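Local coordinates for peroxiredoxin (Clostridioides difficile, PDB 6TSB), which hydrolyses chitin through its family 18 glycoside hydrolase domain, the part present here, and probably also reduces peroxides through a separate peroxiredoxin part, at residues Phe77-Leu82 with Asn127-Asp132; Asp55-Ala60 with Pro89-Ile94. All coordinates share one frame; numbering follows the deposited sequence.

Contact 1 of 2, residues Phe77-Leu82 with Asn127-Asp132; sequences FLNQLL and NEYALD
L78 lays its CD2 methyl over one face of the Y129 ring, and this CH-pi contact is the centre of an association made without any hydrogen bond between 77-82 and 127-132. The methyl stands 3.7 Å from the ring centroid, CD2 of L78 lying 16° off the normal and shifted toward the rim. With CG anti to the backbone N (chi1 170°), beside the carbonyl carbon, L78 carries CD2 over the ring.

The same ring has a polar neighbour at its edge. N79 brings ND2 in near the ring plane, 3.5 Å from CE1 of Y129, with amide and ring turned 27° from each other. This is van der Waals contact, and N79 also touches a neighbouring molecule in the crystal.

L82 comes to the ring edge as well, and its contacts are mostly apolar. It uses both branches: CD1 reaches CD1 of Y129 at 3.8 Å and also packs closely, at 3.3 Å, against the Y129 backbone O, while its CD2 meets CD2 of L131 at 4.2 Å. L131 in turn offers that methyl to CD1 of L78 at 4.3 Å, so the two helix leucines, one turn apart, share both Y129 and L131.

A130, with positive phi, ends helix 112-128 in a Schellman motif, and Y129 and L131, on either side of it in sequence, both meet helix 75-83 through their side chains.

Helix 75-83 and the end of helix 112-128 thus meet above the barrel sheet: L78 and L131 also rest on V95 of strand 92-98, L81 turns to strand 56-64, and Y129 touches I72 in a preceding loop.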
loop_
_atom_site.group_PDB
_atom_site.type_symbol
_atom_site.label_atom_id
_atom_site.label_comp_id
_atom_site.label_asym_id
_atom_site.label_seq_id
_atom_site.Cartn_x
_atom_site.Cartn_y
_atom_site.Cartn_z
ATOM N N PHE A 77 -24.645 23.612 18.779
ATOM C CA PHE A 77 -23.796 23.083 17.676
ATOM C C PHE A 77 -24.110 23.803 16.362
ATOM O O PHE A 77 -23.181 24.115 15.594
ATOM C CB PHE A 77 -23.989 21.576 17.532
ATOM C CG PHE A 77 -23.441 20.770 18.682
ATOM C CD1 PHE A 77 -22.467 21.288 19.530
ATOM C CD2 PHE A 77 -23.885 19.472 18.905
ATOM C CE1 PHE A 77 -21.968 20.530 20.580
ATOM C CE2 PHE A 77 -23.405 18.730 19.973
ATOM C CZ PHE A 77 -22.450 19.260 20.806
ATOM N N LEU A 78 -25.378 24.100 16.129
ATOM C CA LEU A 78 -25.810 24.725 14.865
ATOM C C LEU A 78 -25.385 26.198 14.914
ATOM O O LEU A 78 -24.932 26.721 13.882
ATOM C CB LEU A 78 -27.327 24.573 14.697
ATOM C CG LEU A 78 -27.923 25.382 13.538
ATOM C CD1 LEU A 78 -27.289 24.988 12.213
ATOM C CD2 LEU A 78 -29.432 25.210 13.448
ATOM N N ASN A 79 -25.569 26.863 16.053
ATOM C CA ASN A 79 -25.144 28.277 16.195
ATOM C C ASN A 79 -23.625 28.335 16.042
ATOM O O ASN A 79 -23.143 29.241 15.337
ATOM C CB ASN A 79 -25.612 28.887 17.513
ATOM C CG ASN A 79 -27.111 29.080 17.549
ATOM O OD1 ASN A 79 -27.743 28.782 18.560
ATOM N ND2 ASN A 79 -27.675 29.563 16.453
ATOM N N GLN A 80 -22.901 27.402 16.662
ATOM C CA GLN A 80 -21.420 27.347 16.564
ATOM C C GLN A 80 -21.041 27.235 15.087
ATOM O O GLN A 80 -20.258 28.056 14.597
ATOM C CB GLN A 80 -20.863 26.175 17.367
ATOM C CG GLN A 80 -19.347 26.213 17.497
ATOM C CD GLN A 80 -18.816 25.069 18.315
ATOM O OE1 GLN A 80 -19.525 24.525 19.153
ATOM N NE2 GLN A 80 -17.570 24.698 18.075
ATOM N N LEU A 81 -21.683 26.313 14.385
ATOM C CA LEU A 81 -21.405 26.020 12.954
ATOM C C LEU A 81 -21.757 27.240 12.095
ATOM O O LEU A 81 -20.997 27.529 11.159
ATOM C CB LEU A 81 -22.177 24.753 12.579
ATOM C CG LEU A 81 -22.029 24.280 11.140
ATOM C CD1 LEU A 81 -20.614 23.775 10.870
ATOM C CD2 LEU A 81 -23.051 23.189 10.869
ATOM N N LEU A 82 -22.808 27.984 12.443
ATOM C CA LEU A 82 -23.263 29.184 11.703
ATOM C C LEU A 82 -22.210 30.273 11.828
ATOM O O LEU A 82 -22.132 31.102 10.907
ATOM C CB LEU A 82 -24.605 29.691 12.252
ATOM C CG LEU A 82 -25.833 28.999 11.664
ATOM C CD1 LEU A 82 -27.080 29.320 12.459
ATOM C CD2 LEU A 82 -26.019 29.397 10.215
ATOM N N ASN A 127 -35.467 31.150 8.187
ATOM C CA ASN A 127 -35.436 32.605 8.513
ATOM C C ASN A 127 -34.843 32.809 9.912
ATOM O O ASN A 127 -34.012 33.729 10.078
ATOM C CB ASN A 127 -36.818 33.242 8.348
ATOM C CG ASN A 127 -37.215 33.329 6.887
ATOM O OD1 ASN A 127 -36.362 33.375 6.003
ATOM N ND2 ASN A 127 -38.508 33.353 6.616
ATOM N N GLU A 128 -35.206 31.938 10.856
ATOM C CA GLU A 128 -34.861 32.051 12.298
ATOM C C GLU A 128 -33.341 31.945 12.486
ATOM O O GLU A 128 -32.808 32.728 13.283
ATOM C CB GLU A 128 -35.605 30.971 13.089
ATOM C CG GLU A 128 -35.194 30.860 14.547
ATOM C CD GLU A 128 -36.089 29.955 15.387
ATOM O OE1 GLU A 128 -37.325 29.895 15.106
ATOM O OE2 GLU A 128 -35.557 29.317 16.337
ATOM N N TYR A 129 -32.678 31.015 11.783
ATOM C CA TYR A 129 -31.224 30.745 11.892
ATOM C C TYR A 129 -30.411 31.372 10.753
ATOM O O TYR A 129 -29.200 31.150 10.714
ATOM C CB TYR A 129 -30.997 29.243 11.951
ATOM C CG TYR A 129 -31.320 28.629 13.281
ATOM C CD1 TYR A 129 -30.377 28.583 14.289
ATOM C CD2 TYR A 129 -32.553 28.061 13.527
ATOM C CE1 TYR A 129 -30.658 28.010 15.518
ATOM C CE2 TYR A 129 -32.840 27.464 14.746
ATOM C CZ TYR A 129 -31.894 27.443 15.753
ATOM O OH TYR A 129 -32.166 26.838 16.949
ATOM N N ALA A 130 -31.039 32.151 9.877
ATOM C CA ALA A 130 -30.438 32.646 8.614
ATOM C C ALA A 130 -29.717 31.491 7.896
ATOM O O ALA A 130 -28.555 31.685 7.479
ATOM C CB ALA A 130 -29.491 33.791 8.902
ATOM N N LEU A 131 -30.380 30.341 7.734
ATOM C CA LEU A 131 -29.798 29.193 6.997
ATOM C C LEU A 131 -29.749 29.518 5.506
ATOM O O LEU A 131 -30.538 30.365 5.040
ATOM C CB LEU A 131 -30.629 27.936 7.215
ATOM C CG LEU A 131 -30.811 27.475 8.657
ATOM C CD1 LEU A 131 -31.609 26.177 8.636
ATOM C CD2 LEU A 131 -29.474 27.268 9.339
ATOM N N ASP A 132 -28.864 28.841 4.795
ATOM C CA ASP A 132 -28.739 28.926 3.316
ATOM C C ASP A 132 -29.717 27.924 2.670
ATOM O O ASP A 132 -30.063 28.083 1.483
ATOM C CB ASP A 132 -27.280 28.694 2.950
ATOM C CG ASP A 132 -26.365 29.790 3.468
ATOM O OD1 ASP A 132 -26.489 30.931 2.956
ATOM O OD2 ASP A 132 -25.532 29.490 4.372
#

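Contact 2 of 2, residues Asp55-Ala60 with Pro89-Ile94; sequences DAVIFA and PSLKVI
The backbone O of D55 takes K92 N at 3.2 Å and also a water, whose rather short 2.5 Å distance to D55 O makes that second bond doubtful. If real, the water would bridge to S90 O, joining the two segments just where pairing begins. K92 N approaches with a tilt of 26° from the carbonyl plane of D55.

The bonds farther along form a regular parallel ladder. V57 bonds on both sides of V93, its N giving to K92 O at 2.9 Å and its O accepting from I94 N. F59 N closes the series on I94 O at 2.7 Å. The same acceptors draw in CA-H donors, A56 to K92 O and I58 to I94 O.

Side chains alternate about this ladder. On the helix side, with CG1 of V57 anti to the carbonyl carbon (chi1 -70°), its CG2 falls between the backbone N and the carbonyl carbon, from where it meets CG2 of V93 at 3.9 Å, the two valines lying side by side, and CD2 of L91 at 4.1 Å. L81 of helix 75-83 covers V57. The other face carries A56, I58, K92 and I94: the I58 and I94 side chains meet at a slant, CG1 of I58 4.1 Å from CB of I94, while W174 of strand 174-179 touches A56, K92 and I94 from inside the barrel.

Neighbouring parallel strands joined through a helix make a beta-alpha-beta unit of the TIM barrel of family 18 glycoside hydrolases; the pairing described lies at the strands' N-terminal ends, opposite the end where such barrels carry their active sites.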
loop_
_atom_site.group_PDB
_atom_site.type_symbol
_atom_site.label_atom_id
_atom_site.label_comp_id
_atom_site.label_asym_id
_atom_site.label_seq_id
_atom_site.Cartn_x
_atom_site.Cartn_y
_atom_site.Cartn_z
ATOM N N ASP A 55 -17.321 23.937 0.588
ATOM C CA ASP A 55 -18.260 24.934 0.006
ATOM C C ASP A 55 -19.526 24.981 0.867
ATOM O O ASP A 55 -20.247 25.996 0.830
ATOM C CB ASP A 55 -18.625 24.600 -1.446
ATOM C CG ASP A 55 -17.459 24.600 -2.420
ATOM O OD1 ASP A 55 -17.071 25.696 -2.821
ATOM O OD2 ASP A 55 -16.963 23.495 -2.762
ATOM N N ALA A 56 -19.823 23.890 1.570
ATOM C CA ALA A 56 -21.068 23.761 2.342
ATOM C C ALA A 56 -20.926 22.725 3.454
ATOM O O ALA A 56 -20.189 21.722 3.303
ATOM C CB ALA A 56 -22.193 23.396 1.420
ATOM N N VAL A 57 -21.608 23.020 4.549
ATOM C CA VAL A 57 -21.740 22.164 5.757
ATOM C C VAL A 57 -23.232 21.881 5.936
ATOM O O VAL A 57 -24.083 22.828 5.747
ATOM C CB VAL A 57 -21.131 22.836 7.005
ATOM C CG1 VAL A 57 -19.625 22.899 6.900
ATOM C CG2 VAL A 57 -21.687 24.232 7.249
ATOM N N ILE A 58 -23.537 20.636 6.275
ATOM C CA ILE A 58 -24.934 20.178 6.460
ATOM C C ILE A 58 -25.030 19.755 7.915
ATOM O O ILE A 58 -24.498 18.698 8.241
ATOM C CB ILE A 58 -25.327 19.046 5.485
ATOM C CG1 ILE A 58 -25.111 19.418 4.017
ATOM C CG2 ILE A 58 -26.764 18.650 5.734
ATOM C CD1 ILE A 58 -25.558 18.342 3.024
ATOM N N PHE A 59 -25.658 20.589 8.746
ATOM C CA PHE A 59 -25.934 20.269 10.168
ATOM C C PHE A 59 -26.891 19.078 10.240
ATOM O O PHE A 59 -27.993 19.144 9.667
ATOM C CB PHE A 59 -26.548 21.462 10.904
ATOM C CG PHE A 59 -26.905 21.125 12.329
ATOM C CD1 PHE A 59 -25.916 20.994 13.296
ATOM C CD2 PHE A 59 -28.217 20.904 12.704
ATOM C CE1 PHE A 59 -26.232 20.664 14.606
ATOM C CE2 PHE A 59 -28.532 20.562 14.014
ATOM C CZ PHE A 59 -27.540 20.432 14.959
ATOM N N ALA A 60 -26.528 18.051 10.992
ATOM C CA ALA A 60 -27.402 16.894 11.269
ATOM C C ALA A 60 -27.647 16.739 12.782
ATOM O O ALA A 60 -26.698 16.651 13.559
ATOM C CB ALA A 60 -26.742 15.686 10.665
ATOM N N PRO A 89 -17.784 34.119 4.684
ATOM C CA PRO A 89 -19.194 34.473 4.492
ATOM C C PRO A 89 -19.898 33.717 3.345
ATOM O O PRO A 89 -21.118 33.681 3.325
ATOM C CB PRO A 89 -19.176 35.981 4.186
ATOM C CG PRO A 89 -17.805 36.443 4.624
ATOM C CD PRO A 89 -16.883 35.256 4.450
ATOM N N SER A 90 -19.125 33.133 2.426
ATOM C CA SER A 90 -19.630 32.364 1.259
ATOM C C SER A 90 -19.947 30.907 1.644
ATOM O O SER A 90 -20.476 30.180 0.782
ATOM C CB SER A 90 -18.618 32.417 0.138
ATOM O OG SER A 90 -17.475 31.636 0.458
ATOM N N LEU A 91 -19.574 30.455 2.848
ATOM C CA LEU A 91 -19.885 29.079 3.305
ATOM C C LEU A 91 -21.404 28.964 3.377
ATOM O O LEU A 91 -22.064 29.939 3.818
ATOM C CB LEU A 91 -19.242 28.785 4.662
ATOM C CG LEU A 91 -19.539 27.414 5.256
ATOM C CD1 LEU A 91 -18.808 26.319 4.510
ATOM C CD2 LEU A 91 -19.165 27.363 6.725
ATOM N N LYS A 92 -21.918 27.842 2.874
ATOM C CA LYS A 92 -23.367 27.532 2.863
ATOM C C LYS A 92 -23.622 26.639 4.072
ATOM O O LYS A 92 -22.896 25.618 4.222
ATOM C CB LYS A 92 -23.789 26.871 1.545
ATOM C CG LYS A 92 -23.983 27.833 0.379
ATOM C CD LYS A 92 -24.185 27.128 -0.951
ATOM C CE LYS A 92 -24.935 27.954 -1.973
ATOM N NZ LYS A 92 -24.029 28.765 -2.816
ATOM N N VAL A 93 -24.583 27.038 4.907
ATOM C CA VAL A 93 -24.975 26.257 6.100
ATOM C C VAL A 93 -26.396 25.727 5.884
ATOM O O VAL A 93 -27.356 26.513 5.761
ATOM C CB VAL A 93 -24.811 27.077 7.391
ATOM C CG1 VAL A 93 -25.054 26.186 8.599
ATOM C CG2 VAL A 93 -23.435 27.742 7.472
ATOM N N ILE A 94 -26.501 24.412 5.904
ATOM C CA ILE A 94 -27.729 23.661 5.575
ATOM C C ILE A 94 -28.084 22.893 6.829
ATOM O O ILE A 94 -27.139 22.430 7.493
ATOM C CB ILE A 94 -27.472 22.708 4.390
ATOM C CG1 ILE A 94 -26.803 23.413 3.210
ATOM C CG2 ILE A 94 -28.751 21.988 3.962
ATOM C CD1 ILE A 94 -27.553 24.608 2.723
HETATM O O HOH W 1 -20.274 27.675 -1.051
#

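Followed from the N terminus, the chain runs through 55-60, then 77-82, 89-94 and finally 127-132, so the two contacts cross rather than nest. Contact 2 closes a loop of 28 intervening residues that includes helix 75-83; contact 1 starts from that helix and closes a longer loop of 44 residues, which holds strand 92-98 and most of helix 112-128. Their centres are only about 9 Å apart. Among the direct links, D132 OD2 probably accepts V93 N at 2.7 Å, and L82 CD2 packs on V93 CG1 at 3.7 Å. Strand pairing and helix packing thus meet in successive beta-alpha units of one barrel.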